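Long-range contacts in spectinomycin phosphotransferase (PDB 3I1A), which phosphorylates the antibiotic spectinomycin with a nucleotide as phosphate source, and so acts as an antibiotic resistance factor with a protein-kinase-like fold: residues R126-E130 with Y206-H210; L141-Y146 with E233-P238; W150-V154 with V286-V291; D168-F174 with R306-F310. All blocks are in the same frame, centred on the assembly; numbering follows the deposited sequence.

Contact 1: R126-E130 with Y206-H210; sequences RQIHE and YVLCH
His129, on the last turn of its helix, turns an edge of its imidazole to the strand that carries Leu208, an example of a helix end docking on a sheet margin. Its CD2 carbon lies 3.2 Å from Leu208 O, near the ring plane; that oxygen is buried here with no hydrogen-bond partner, and the CD2 edge is its neighbour across the contact. Val207 approaches the same ring obliquely: its CG2 methyl lies 4.3 Å from the ring centroid, 30° off the normal, an off-centre CH-pi contact. A chi1 of -62° sets that methyl beside the ring, while Val207 CG1 packs against His129 O at 3.5 Å. Cys209 SG adds an oblique sulfur-aromatic approach. Ile128 presents its CG2 branch, 4.2 Å from Leu208 CG. Direct polar bonding between the segments is replaced by a water, which donates to His129 O (2.8 Å) and accepts from Leu208 N (3.0 Å). The imidazole nitrogens are held elsewhere, ND1 by the Tyr267 hydroxyl and NE2 by Asp242, which fixes the ring's rotation. The end of helix 115-129 thus lies beside strand 207-209, an outermost strand of a three-stranded mixed sheet, with Leu208 also touching helix 61-71 and Cys209 helix 240-243.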
loop_
_atom_site.group_PDB
_atom_site.type_symbol
_atom_site.label_atom_id
_atom_site.label_comp_id
_atom_site.label_asym_id
_atom_site.label_seq_id
_atom_site.Cartn_x
_atom_site.Cartn_y
_atom_site.Cartn_z
ATOM N N ARG A 126 8.781 3.234 -13.598
ATOM C CA ARG A 126 8.637 4.137 -14.742
ATOM C C ARG A 126 7.688 3.492 -15.765
ATOM O O ARG A 126 6.869 4.172 -16.396
ATOM C CB ARG A 126 10.009 4.418 -15.382
ATOM C CG ARG A 126 9.966 5.351 -16.620
ATOM C CD ARG A 126 9.531 6.764 -16.252
ATOM N NE ARG A 126 9.418 7.634 -17.431
ATOM C CZ ARG A 126 10.454 8.137 -18.105
ATOM N NH1 ARG A 126 11.704 7.876 -17.734
ATOM N NH2 ARG A 126 10.244 8.910 -19.172
ATOM N N GLN A 127 7.799 2.175 -15.935
ATOM C CA GLN A 127 6.933 1.441 -16.861
ATOM C C GLN A 127 5.474 1.613 -16.473
ATOM O O GLN A 127 4.603 1.795 -17.324
ATOM C CB GLN A 127 7.234 -0.060 -16.833
ATOM C CG GLN A 127 8.311 -0.549 -17.780
ATOM C CD GLN A 127 8.281 -2.065 -17.886
ATOM O OE1 GLN A 127 8.654 -2.757 -16.952
ATOM N NE2 GLN A 127 7.810 -2.581 -19.015
ATOM N N ILE A 128 5.219 1.523 -15.176
ATOM C CA ILE A 128 3.869 1.653 -14.650
ATOM C C ILE A 128 3.366 3.067 -14.897
ATOM O O ILE A 128 2.263 3.264 -15.421
ATOM C CB ILE A 128 3.836 1.307 -13.124
ATOM C CG1 ILE A 128 4.072 -0.193 -12.924
ATOM C CG2 ILE A 128 2.480 1.710 -12.514
ATOM C CD1 ILE A 128 4.568 -0.555 -11.511
ATOM N N HIS A 129 4.171 4.061 -14.553
ATOM C CA HIS A 129 3.745 5.440 -14.744
ATOM C C HIS A 129 3.518 5.802 -16.209
ATOM O O HIS A 129 2.753 6.707 -16.501
ATOM C CB HIS A 129 4.772 6.407 -14.138
ATOM C CG HIS A 129 4.868 6.308 -12.648
ATOM N ND1 HIS A 129 5.862 6.918 -11.919
ATOM C CD2 HIS A 129 4.057 5.704 -11.748
ATOM C CE1 HIS A 129 5.659 6.697 -10.628
ATOM N NE2 HIS A 129 4.568 5.961 -10.499
ATOM N N GLU A 130 4.172 5.110 -17.129
ATOM C CA GLU A 130 3.972 5.441 -18.528
ATOM C C GLU A 130 2.883 4.616 -19.188
ATOM O O GLU A 130 2.580 4.823 -20.369
ATOM C CB GLU A 130 5.278 5.270 -19.306
ATOM C CG GLU A 130 6.376 6.202 -18.834
ATOM C CD GLU A 130 7.441 6.418 -19.881
ATOM O OE1 GLU A 130 7.868 5.428 -20.496
ATOM O OE2 GLU A 130 7.855 7.576 -20.080
ATOM N N TYR A 206 -1.567 13.408 -14.602
ATOM C CA TYR A 206 -1.772 12.293 -13.690
ATOM C C TYR A 206 -1.347 11.009 -14.396
ATOM O O TYR A 206 -1.467 10.894 -15.626
ATOM C CB TYR A 206 -3.245 12.190 -13.293
ATOM C CG TYR A 206 -3.694 13.149 -12.189
ATOM C CD1 TYR A 206 -2.951 14.277 -11.855
ATOM C CD2 TYR A 206 -4.882 12.920 -11.503
ATOM C CE1 TYR A 206 -3.383 15.150 -10.862
ATOM C CE2 TYR A 206 -5.327 13.796 -10.507
ATOM C CZ TYR A 206 -4.569 14.902 -10.193
ATOM O OH TYR A 206 -5.003 15.745 -9.190
ATOM N N VAL A 207 -0.848 10.043 -13.632
ATOM C CA VAL A 207 -0.421 8.774 -14.205
ATOM C C VAL A 207 -0.929 7.673 -13.282
ATOM O O VAL A 207 -1.392 7.952 -12.174
ATOM C CB VAL A 207 1.133 8.666 -14.288
ATOM C CG1 VAL A 207 1.689 9.747 -15.208
ATOM C CG2 VAL A 207 1.742 8.741 -12.891
ATOM N N LEU A 208 -0.860 6.434 -13.741
ATOM C CA LEU A 208 -1.288 5.308 -12.922
ATOM C C LEU A 208 -0.238 5.159 -11.816
ATOM O O LEU A 208 0.955 4.973 -12.109
ATOM C CB LEU A 208 -1.345 4.047 -13.777
ATOM C CG LEU A 208 -1.558 2.715 -13.047
ATOM C CD1 LEU A 208 -2.936 2.733 -12.332
ATOM C CD2 LEU A 208 -1.479 1.574 -14.089
ATOM N N CYS A 209 -0.685 5.231 -10.562
ATOM C CA CYS A 209 0.186 5.143 -9.385
ATOM C C CYS A 209 -0.196 4.005 -8.478
ATOM O O CYS A 209 -1.366 3.673 -8.354
ATOM C CB CYS A 209 0.103 6.416 -8.536
ATOM S SG CYS A 209 0.851 7.844 -9.296
ATOM N N HIS A 210 0.809 3.402 -7.856
ATOM C CA HIS A 210 0.552 2.350 -6.886
ATOM C C HIS A 210 -0.123 3.006 -5.659
ATOM O O HIS A 210 -1.122 2.497 -5.138
ATOM C CB HIS A 210 1.871 1.693 -6.502
ATOM C CG HIS A 210 1.729 0.638 -5.458
ATOM N ND1 HIS A 210 1.584 0.932 -4.117
ATOM C CD2 HIS A 210 1.763 -0.711 -5.551
ATOM C CE1 HIS A 210 1.550 -0.197 -3.429
ATOM N NE2 HIS A 210 1.657 -1.208 -4.277
HETATM O O HOH W 1 -0.004 6.195 -16.554
#

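Contact 2: L141-Y146 with E233-P238; sequences LRKEIY and EPMLAP
Arg142 and Leu236 make the first of two backbone bonds that join these segments as parallel strands: Leu236 N donates to Arg142 O at 3.0 Å, and Glu144 N to Leu236 O at 3.1 Å. Lys143 and Leu236 are the paired residues, their side chains side by side. A bridging water, between Arg142 N and Pro234 O, extends this polar seam.

The guanidinium grip comes second. The Arg142 chain, extended from CG to NE, brings NH2 to Glu233 O at 2.9 Å, with the acceptor in the guanidinium plane and an N-H...O angle of 162°; NE adds only weak bonds to Glu233 O and Pro234 O. Met235 CB covers one guanidinium face.

Apolar packing completes the contact. Leu141 divides its branches, CD1 meeting Leu236 CG at 3.7 Å and CD2 meeting Pro234 CG at 3.9 Å. Met235, bent at its last torsion (chi3 -59°), swings CE to 3.6 Å from Glu144 N.

In another structure of this protein Asp230 binds magnesium, and its side chain lies about 6 Å from that of Glu233, beside this strand pair. In the mixed sheet, strand 235-237 is central, with 142-143 on one side and 207-209 on the other. Helix 61-71 packs on Leu141 and Pro234, while helix 274-297 meets Pro238 and supplies Tyr280, whose hydroxyl bonds Glu144 OE1.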
loop_
_atom_site.group_PDB
_atom_site.type_symbol
_atom_site.label_atom_id
_atom_site.label_comp_id
_atom_site.label_asym_id
_atom_site.label_seq_id
_atom_site.Cartn_x
_atom_site.Cartn_y
_atom_site.Cartn_z
ATOM N N LEU A 141 -10.765 4.350 -11.666
ATOM C CA LEU A 141 -9.699 4.727 -10.737
ATOM C C LEU A 141 -10.021 5.971 -9.929
ATOM O O LEU A 141 -10.598 6.929 -10.449
ATOM C CB LEU A 141 -8.391 4.974 -11.525
ATOM C CG LEU A 141 -7.734 3.696 -12.038
ATOM C CD1 LEU A 141 -6.711 4.039 -13.135
ATOM C CD2 LEU A 141 -7.087 2.971 -10.849
ATOM N N ARG A 142 -9.658 5.952 -8.653
ATOM C CA ARG A 142 -9.853 7.114 -7.823
ATOM C C ARG A 142 -8.828 8.146 -8.302
ATOM O O ARG A 142 -7.726 7.791 -8.766
ATOM C CB ARG A 142 -9.636 6.758 -6.355
ATOM C CG ARG A 142 -8.275 6.212 -6.029
ATOM C CD ARG A 142 -8.348 5.422 -4.748
ATOM N NE ARG A 142 -7.020 4.976 -4.345
ATOM C CZ ARG A 142 -6.201 5.693 -3.591
ATOM N NH1 ARG A 142 -6.580 6.890 -3.156
ATOM N NH2 ARG A 142 -5.014 5.208 -3.252
ATOM N N LYS A 143 -9.214 9.415 -8.223
ATOM C CA LYS A 143 -8.359 10.509 -8.651
ATOM C C LYS A 143 -7.839 11.302 -7.457
ATOM O O LYS A 143 -8.541 11.465 -6.456
ATOM C CB LYS A 143 -9.152 11.455 -9.568
ATOM C CG LYS A 143 -8.912 11.318 -11.080
ATOM C CD LYS A 143 -9.390 10.012 -11.661
ATOM C CE LYS A 143 -10.907 9.916 -11.678
ATOM N NZ LYS A 143 -11.311 8.665 -12.362
ATOM N N GLU A 144 -6.606 11.792 -7.556
ATOM C CA GLU A 144 -6.071 12.626 -6.486
ATOM C C GLU A 144 -6.894 13.917 -6.495
ATOM O O GLU A 144 -7.019 14.571 -7.540
ATOM C CB GLU A 144 -4.608 12.991 -6.751
ATOM C CG GLU A 144 -3.973 13.921 -5.720
ATOM C CD GLU A 144 -4.039 13.326 -4.324
ATOM O OE1 GLU A 144 -3.306 12.341 -4.104
ATOM O OE2 GLU A 144 -4.834 13.823 -3.482
ATOM N N ILE A 145 -7.472 14.266 -5.350
ATOM C CA ILE A 145 -8.230 15.526 -5.248
ATOM C C ILE A 145 -7.743 16.432 -4.110
ATOM O O ILE A 145 -8.394 17.436 -3.786
ATOM C CB ILE A 145 -9.756 15.287 -5.100
ATOM C CG1 ILE A 145 -10.071 14.492 -3.841
ATOM C CG2 ILE A 145 -10.275 14.561 -6.336
ATOM C CD1 ILE A 145 -11.585 14.351 -3.611
ATOM N N TYR A 146 -6.596 16.084 -3.526
ATOM C CA TYR A 146 -5.985 16.845 -2.443
ATOM C C TYR A 146 -6.947 17.082 -1.290
ATOM O O TYR A 146 -7.007 18.171 -0.720
ATOM C CB TYR A 146 -5.448 18.163 -3.004
ATOM C CG TYR A 146 -4.366 17.920 -4.040
ATOM C CD1 TYR A 146 -3.083 17.567 -3.648
ATOM C CD2 TYR A 146 -4.645 17.958 -5.409
ATOM C CE1 TYR A 146 -2.103 17.246 -4.581
ATOM C CE2 TYR A 146 -3.650 17.640 -6.362
ATOM C CZ TYR A 146 -2.384 17.284 -5.923
ATOM O OH TYR A 146 -1.382 16.969 -6.821
ATOM N N GLU A 233 -5.505 -0.670 -4.066
ATOM C CA GLU A 233 -6.017 0.681 -4.225
ATOM C C GLU A 233 -5.143 1.606 -5.071
ATOM O O GLU A 233 -4.647 2.608 -4.566
ATOM C CB GLU A 233 -6.223 1.299 -2.838
ATOM C CG GLU A 233 -7.163 0.513 -1.950
ATOM C CD GLU A 233 -8.576 1.054 -1.987
ATOM O OE1 GLU A 233 -9.169 1.095 -3.093
ATOM O OE2 GLU A 233 -9.092 1.444 -0.913
ATOM N N PRO A 234 -4.926 1.268 -6.352
ATOM C CA PRO A 234 -4.102 2.123 -7.218
ATOM C C PRO A 234 -4.900 3.407 -7.465
ATOM O O PRO A 234 -6.038 3.514 -7.019
ATOM C CB PRO A 234 -3.930 1.281 -8.482
ATOM C CG PRO A 234 -5.221 0.492 -8.551
ATOM C CD PRO A 234 -5.443 0.104 -7.091
ATOM N N MET A 235 -4.333 4.359 -8.200
ATOM C CA MET A 235 -5.030 5.630 -8.444
ATOM C C MET A 235 -4.373 6.424 -9.576
ATOM O O MET A 235 -3.321 6.030 -10.081
ATOM C CB MET A 235 -4.992 6.495 -7.177
ATOM C CG MET A 235 -3.616 7.105 -6.873
ATOM S SD MET A 235 -3.505 8.055 -5.326
ATOM C CE MET A 235 -4.750 9.332 -5.608
ATOM N N LEU A 236 -5.020 7.512 -9.990
ATOM C CA LEU A 236 -4.439 8.393 -10.994
ATOM C C LEU A 236 -4.021 9.611 -10.194
ATOM O O LEU A 236 -4.831 10.209 -9.489
ATOM C CB LEU A 236 -5.459 8.786 -12.074
ATOM C CG LEU A 236 -5.834 7.639 -12.998
ATOM C CD1 LEU A 236 -6.978 8.005 -13.905
ATOM C CD2 LEU A 236 -4.616 7.287 -13.816
ATOM N N ALA A 237 -2.740 9.972 -10.278
ATOM C CA ALA A 237 -2.259 11.097 -9.513
ATOM C C ALA A 237 -0.896 11.468 -10.097
ATOM O O ALA A 237 -0.396 10.779 -10.987
ATOM C CB ALA A 237 -2.104 10.646 -8.047
ATOM N N PRO A 238 -0.317 12.587 -9.648
ATOM C CA PRO A 238 1.004 13.009 -10.125
ATOM C C PRO A 238 1.970 11.887 -9.742
ATOM O O PRO A 238 1.794 11.252 -8.699
ATOM C CB PRO A 238 1.285 14.261 -9.298
ATOM C CG PRO A 238 -0.092 14.836 -9.100
ATOM C CD PRO A 238 -0.894 13.589 -8.739
HETATM O O HOH W 2 -8.898 3.315 -7.646
#

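Contact 3: W150-V154 with V286-V291; sequences WREIV and VEDIAV
Trp150 and Glu287 stand where two helical segments pass with axes 8.5 Å apart and a crossing angle of 48°, both running in broadly the same direction. The closest CA pair, Val154 with Ala290, is 5.3 Å apart, consistent with the small side chain of Ala290. In one of two modelled Glu287 conformers, CG sits over one face of the indole, 3.4 Å from the centroid of the Trp150 five-membered ring and 19° off its normal, a CH-pi contact of the methylene that is doubtful in detail. At the ring edge, Trp150 CE3 meets Ala290 CB at 3.7 Å; Val291 CG2 comes obliquely to CZ3. Ile153 CG2 reaches the same alanine methyl. Val154 works mainly through CG2, which lies 3.8 Å from Val286 CG1 and 3.9 Å from Ile289 CG2. Val286 CG1 also packs on Trp150 O. Arg151 brings only its aliphatic CG to Val286; its guanidinium forms salt bridges to Glu193 and Glu283, on helices 182-198 and 274-297. Between the two segments, then, cohesion comes from van der Waals and CH-pi packing, while a polar tie between the same helices, Arg151 to Glu283, lies just beside it.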
loop_
_atom_site.group_PDB
_atom_site.type_symbol
_atom_site.label_atom_id
_atom_site.label_comp_id
_atom_site.label_asym_id
_atom_site.label_seq_id
_atom_site.Cartn_x
_atom_site.Cartn_y
_atom_site.Cartn_z
ATOM N N TRP A 150 -8.077 14.401 6.195
ATOM C CA TRP A 150 -7.127 14.050 7.244
ATOM C C TRP A 150 -6.559 15.254 7.963
ATOM O O TRP A 150 -6.349 15.221 9.178
ATOM C CB TRP A 150 -6.003 13.209 6.643
ATOM C CG TRP A 150 -6.563 12.117 5.821
ATOM C CD1 TRP A 150 -6.582 12.033 4.455
ATOM C CD2 TRP A 150 -7.242 10.955 6.307
ATOM N NE1 TRP A 150 -7.229 10.881 4.059
ATOM C CE2 TRP A 150 -7.646 10.202 5.177
ATOM C CE3 TRP A 150 -7.549 10.474 7.588
ATOM C CZ2 TRP A 150 -8.338 8.996 5.291
ATOM C CZ3 TRP A 150 -8.239 9.272 7.699
ATOM C CH2 TRP A 150 -8.625 8.547 6.557
ATOM N N ARG A 151 -6.291 16.323 7.225
ATOM C CA ARG A 151 -5.773 17.506 7.875
ATOM C C ARG A 151 -6.804 18.008 8.883
ATOM O O ARG A 151 -6.450 18.447 9.964
ATOM C CB ARG A 151 -5.480 18.595 6.842
ATOM C CG ARG A 151 -4.293 18.256 5.951
ATOM C CD ARG A 151 -3.889 19.438 5.092
ATOM N NE ARG A 151 -4.817 19.696 4.000
ATOM C CZ ARG A 151 -4.869 18.997 2.872
ATOM N NH1 ARG A 151 -4.045 17.969 2.682
ATOM N NH2 ARG A 151 -5.718 19.355 1.909
ATOM N N GLU A 152 -8.073 17.935 8.523
ATOM C CA GLU A 152 -9.137 18.390 9.415
ATOM C C GLU A 152 -9.200 17.522 10.660
ATOM O O GLU A 152 -9.324 18.041 11.771
ATOM C CB GLU A 152 -10.494 18.376 8.695
ATOM C CG GLU A 152 -10.563 19.358 7.528
ATOM C CD GLU A 152 -11.897 19.341 6.800
ATOM O OE1 GLU A 152 -12.499 18.254 6.651
ATOM O OE2 GLU A 152 -12.340 20.416 6.355
ATOM N N ILE A 153 -9.100 16.209 10.482
ATOM C CA ILE A 153 -9.145 15.299 11.626
ATOM C C ILE A 153 -8.011 15.587 12.599
ATOM O O ILE A 153 -8.220 15.607 13.815
ATOM C CB ILE A 153 -9.065 13.832 11.174
ATOM C CG1 ILE A 153 -10.385 13.429 10.523
ATOM C CG2 ILE A 153 -8.793 12.917 12.372
ATOM C CD1 ILE A 153 -10.296 12.144 9.719
ATOM N N VAL A 154 -6.804 15.822 12.099
ATOM C CA VAL A 154 -5.720 16.087 13.028
ATOM C C VAL A 154 -5.979 17.412 13.755
ATOM O O VAL A 154 -5.632 17.558 14.922
ATOM C CB VAL A 154 -4.324 16.131 12.332
ATOM C CG1 VAL A 154 -3.266 16.478 13.332
ATOM C CG2 VAL A 154 -4.001 14.753 11.710
ATOM N N VAL A 286 0.382 13.006 7.968
ATOM C CA VAL A 286 -0.854 13.549 8.520
ATOM C C VAL A 286 -1.943 12.484 8.547
ATOM O O VAL A 286 -2.685 12.371 9.537
ATOM C CB VAL A 286 -1.338 14.765 7.703
ATOM C CG1 VAL A 286 -2.762 15.147 8.121
ATOM C CG2 VAL A 286 -0.385 15.923 7.902
ATOM N N GLU A 287 -2.034 11.709 7.464
ATOM C CA GLU A 287 -3.008 10.626 7.327
ATOM C C GLU A 287 -2.816 9.594 8.448
ATOM O O GLU A 287 -3.779 9.146 9.063
ATOM C CB GLU A 287 -2.860 9.955 5.941
ATOM C CG GLU A 287 -3.780 10.532 4.864
ATOM C CD GLU A 287 -3.278 10.338 3.431
ATOM O OE1 GLU A 287 -2.806 9.228 3.106
ATOM O OE2 GLU A 287 -3.371 11.303 2.636
ATOM N N ASP A 288 -1.567 9.222 8.699
ATOM C CA ASP A 288 -1.239 8.257 9.759
ATOM C C ASP A 288 -1.464 8.863 11.162
ATOM O O ASP A 288 -1.869 8.157 12.083
ATOM C CB ASP A 288 0.223 7.795 9.665
ATOM C CG ASP A 288 0.433 6.686 8.629
ATOM O OD1 ASP A 288 -0.553 6.081 8.192
ATOM O OD2 ASP A 288 1.601 6.423 8.282
ATOM N N ILE A 289 -1.206 10.156 11.342
ATOM C CA ILE A 289 -1.411 10.737 12.673
ATOM C C ILE A 289 -2.909 10.675 12.951
ATOM O O ILE A 289 -3.351 10.432 14.081
ATOM C CB ILE A 289 -0.893 12.227 12.741
ATOM C CG1 ILE A 289 0.637 12.239 12.764
ATOM C CG2 ILE A 289 -1.407 12.920 14.004
ATOM C CD1 ILE A 289 1.266 13.612 12.609
ATOM N N ALA A 290 -3.710 10.905 11.914
ATOM C CA ALA A 290 -5.150 10.884 12.075
ATOM C C ALA A 290 -5.659 9.494 12.442
ATOM O O ALA A 290 -6.471 9.341 13.351
ATOM C CB ALA A 290 -5.834 11.383 10.781
ATOM N N VAL A 291 -5.182 8.482 11.721
ATOM C CA VAL A 291 -5.596 7.106 11.935
ATOM C C VAL A 291 -5.097 6.513 13.248
ATOM O O VAL A 291 -5.900 6.026 14.070
ATOM C CB VAL A 291 -5.153 6.215 10.732
ATOM C CG1 VAL A 291 -5.381 4.762 11.051
ATOM C CG2 VAL A 291 -5.957 6.600 9.470
#

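Contact 4: D168-F174 with R306-F310; sequences DKLTAAF and RLESF
Leu170 and Leu307 lie on two helical segments that run almost parallel, 11° apart in direction, with axes 10.7 Å apart, a separation filled by long side chains. Asp168, the N-cap residue before the first helix, faces Arg306 from the opposite direction. Arg306 grips it end-on with two nitrogens: NH1 to OD2 of Asp168 at 2.7 Å, through the syn lone pair, and NH2 to OD1 at 3.1 Å, both nearly straight. Carboxylate and guanidinium are close to coplanar, 17° apart. Asp168 OD1 also accepts from Thr171 N (2.9 Å), the capping bond. The bend in the Arg306 chain (chi3 71°) sets the guanidinium beneath Leu170, whose CB covers one of its faces. Farther along, Leu170 CD1 packs 3.7 Å from Arg306 CB. Phe310 reaches across to the next turn: CE2 lies 3.5 Å from Ala173 CB, and CE1 3.7 Å from Phe174 CA. Leu296 O accepts from both Thr171 OG1 and Arg306 NH2, while Asp295 O holds Arg306 NE, tying this end to helix 274-297. One carboxylate therefore caps a helix and pairs with an arginine at once, and the several bonds on that arginine should hold its orientation firmly; its positive charge would probably favour an ionised Asp168.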
loop_
_atom_site.group_PDB
_atom_site.type_symbol
_atom_site.label_atom_id
_atom_site.label_comp_id
_atom_site.label_asym_id
_atom_site.label_seq_id
_atom_site.Cartn_x
_atom_site.Cartn_y
_atom_site.Cartn_z
ATOM N N ASP A 168 -7.328 6.779 29.947
ATOM C CA ASP A 168 -6.639 5.589 30.445
ATOM C C ASP A 168 -5.133 5.771 30.209
ATOM O O ASP A 168 -4.702 6.807 29.714
ATOM C CB ASP A 168 -7.186 4.281 29.820
ATOM C CG ASP A 168 -6.813 4.061 28.352
ATOM O OD1 ASP A 168 -6.260 4.963 27.684
ATOM O OD2 ASP A 168 -7.096 2.930 27.854
ATOM N N LYS A 169 -4.337 4.781 30.598
ATOM C CA LYS A 169 -2.886 4.851 30.469
ATOM C C LYS A 169 -2.390 5.188 29.075
ATOM O O LYS A 169 -1.533 6.064 28.899
ATOM C CB LYS A 169 -2.265 3.508 30.904
ATOM C CG LYS A 169 -0.728 3.533 31.062
ATOM C CD LYS A 169 -0.222 2.113 31.410
ATOM C CE LYS A 169 1.284 2.030 31.618
ATOM N NZ LYS A 169 1.698 0.594 31.668
ATOM N N LEU A 170 -2.907 4.476 28.081
ATOM C CA LEU A 170 -2.451 4.718 26.720
ATOM C C LEU A 170 -2.851 6.094 26.202
ATOM O O LEU A 170 -2.052 6.778 25.580
ATOM C CB LEU A 170 -2.973 3.625 25.813
ATOM C CG LEU A 170 -2.146 2.353 25.988
ATOM C CD1 LEU A 170 -2.738 1.245 25.097
ATOM C CD2 LEU A 170 -0.692 2.629 25.605
ATOM N N THR A 171 -4.079 6.511 26.486
ATOM C CA THR A 171 -4.523 7.832 26.041
ATOM C C THR A 171 -3.686 8.936 26.675
ATOM O O THR A 171 -3.298 9.891 26.008
ATOM C CB THR A 171 -5.995 8.073 26.395
ATOM O OG1 THR A 171 -6.801 7.161 25.645
ATOM C CG2 THR A 171 -6.398 9.505 26.049
ATOM N N ALA A 172 -3.392 8.804 27.964
ATOM C CA ALA A 172 -2.578 9.815 28.642
ATOM C C ALA A 172 -1.149 9.857 28.098
ATOM O O ALA A 172 -0.545 10.934 27.957
ATOM C CB ALA A 172 -2.548 9.553 30.172
ATOM N N ALA A 173 -0.582 8.690 27.801
ATOM C CA ALA A 173 0.780 8.627 27.274
ATOM C C ALA A 173 0.824 9.272 25.880
ATOM O O ALA A 173 1.773 9.996 25.535
ATOM C CB ALA A 173 1.250 7.162 27.207
ATOM N N PHE A 174 -0.216 9.015 25.094
ATOM C CA PHE A 174 -0.316 9.575 23.743
ATOM C C PHE A 174 -0.437 11.099 23.785
ATOM O O PHE A 174 0.216 11.796 23.014
ATOM C CB PHE A 174 -1.533 9.003 23.023
ATOM C CG PHE A 174 -1.805 9.661 21.701
ATOM C CD1 PHE A 174 -0.957 9.432 20.614
ATOM C CD2 PHE A 174 -2.878 10.550 21.563
ATOM C CE1 PHE A 174 -1.171 10.089 19.404
ATOM C CE2 PHE A 174 -3.107 11.216 20.358
ATOM C CZ PHE A 174 -2.245 10.983 19.273
ATOM N N ARG A 306 -3.776 -1.069 20.548
ATOM C CA ARG A 306 -3.562 0.362 20.701
ATOM C C ARG A 306 -2.094 0.639 21.010
ATOM O O ARG A 306 -1.558 1.631 20.564
ATOM C CB ARG A 306 -4.454 0.932 21.800
ATOM C CG ARG A 306 -5.898 1.078 21.354
ATOM C CD ARG A 306 -6.803 1.448 22.519
ATOM N NE ARG A 306 -6.595 2.819 22.998
ATOM C CZ ARG A 306 -6.626 3.184 24.277
ATOM N NH1 ARG A 306 -6.848 2.285 25.232
ATOM N NH2 ARG A 306 -6.455 4.460 24.603
ATOM N N LEU A 307 -1.443 -0.224 21.796
ATOM C CA LEU A 307 -0.014 0.001 22.072
ATOM C C LEU A 307 0.768 -0.124 20.760
ATOM O O LEU A 307 1.748 0.583 20.548
ATOM C CB LEU A 307 0.531 -1.019 23.094
ATOM C CG LEU A 307 2.036 -0.973 23.452
ATOM C CD1 LEU A 307 2.512 0.404 23.975
ATOM C CD2 LEU A 307 2.265 -2.021 24.546
ATOM N N GLU A 308 0.372 -1.032 19.875
ATOM C CA GLU A 308 1.114 -1.137 18.607
ATOM C C GLU A 308 0.970 0.158 17.814
ATOM O O GLU A 308 1.944 0.646 17.223
ATOM C CB GLU A 308 0.618 -2.315 17.765
ATOM C CG GLU A 308 0.843 -3.669 18.433
ATOM C CD GLU A 308 0.441 -4.850 17.559
ATOM O OE1 GLU A 308 -0.662 -4.828 16.965
ATOM O OE2 GLU A 308 1.232 -5.817 17.490
ATOM N N SER A 309 -0.241 0.711 17.800
ATOM C CA SER A 309 -0.485 1.980 17.097
ATOM C C SER A 309 0.405 3.073 17.704
ATOM O O SER A 309 0.978 3.872 16.979
ATOM C CB SER A 309 -1.939 2.408 17.239
ATOM O OG SER A 309 -2.805 1.486 16.607
ATOM N N PHE A 310 0.541 3.077 19.033
ATOM C CA PHE A 310 1.347 4.085 19.725
ATOM C C PHE A 310 2.824 3.971 19.338
ATOM O O PHE A 310 3.469 4.971 19.078
ATOM C CB PHE A 310 1.129 3.943 21.244
ATOM C CG PHE A 310 1.724 5.060 22.079
ATOM C CD1 PHE A 310 1.872 6.349 21.572
ATOM C CD2 PHE A 310 2.068 4.824 23.408
ATOM C CE1 PHE A 310 2.351 7.383 22.384
ATOM C CE2 PHE A 310 2.553 5.859 24.228
ATOM C CZ PHE A 310 2.694 7.134 23.714
#

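How the contacts relate
Contacts 1 and 2 are mostly buried and share one small sheet, in which strand 207-209 and strand 235-237 are joined by backbone bonds from Val207 and Cys209 to Ala237 and Met235. Contacts 3 and 4 are partly buried helix pairs; helix 274-297 of contact 3 leads into helix 303-315 of contact 4, as helix 149-157 leads into 169-180. Tyr146 O, bonded to Arg151 NH2, connects contact 2 with contact 3. Chemistry follows place: backbone bonds in the sheet, a water and an imidazole at its margin, apolar packing in contact 3, and a charged pair in contact 4, about 25 Å from the chain centre.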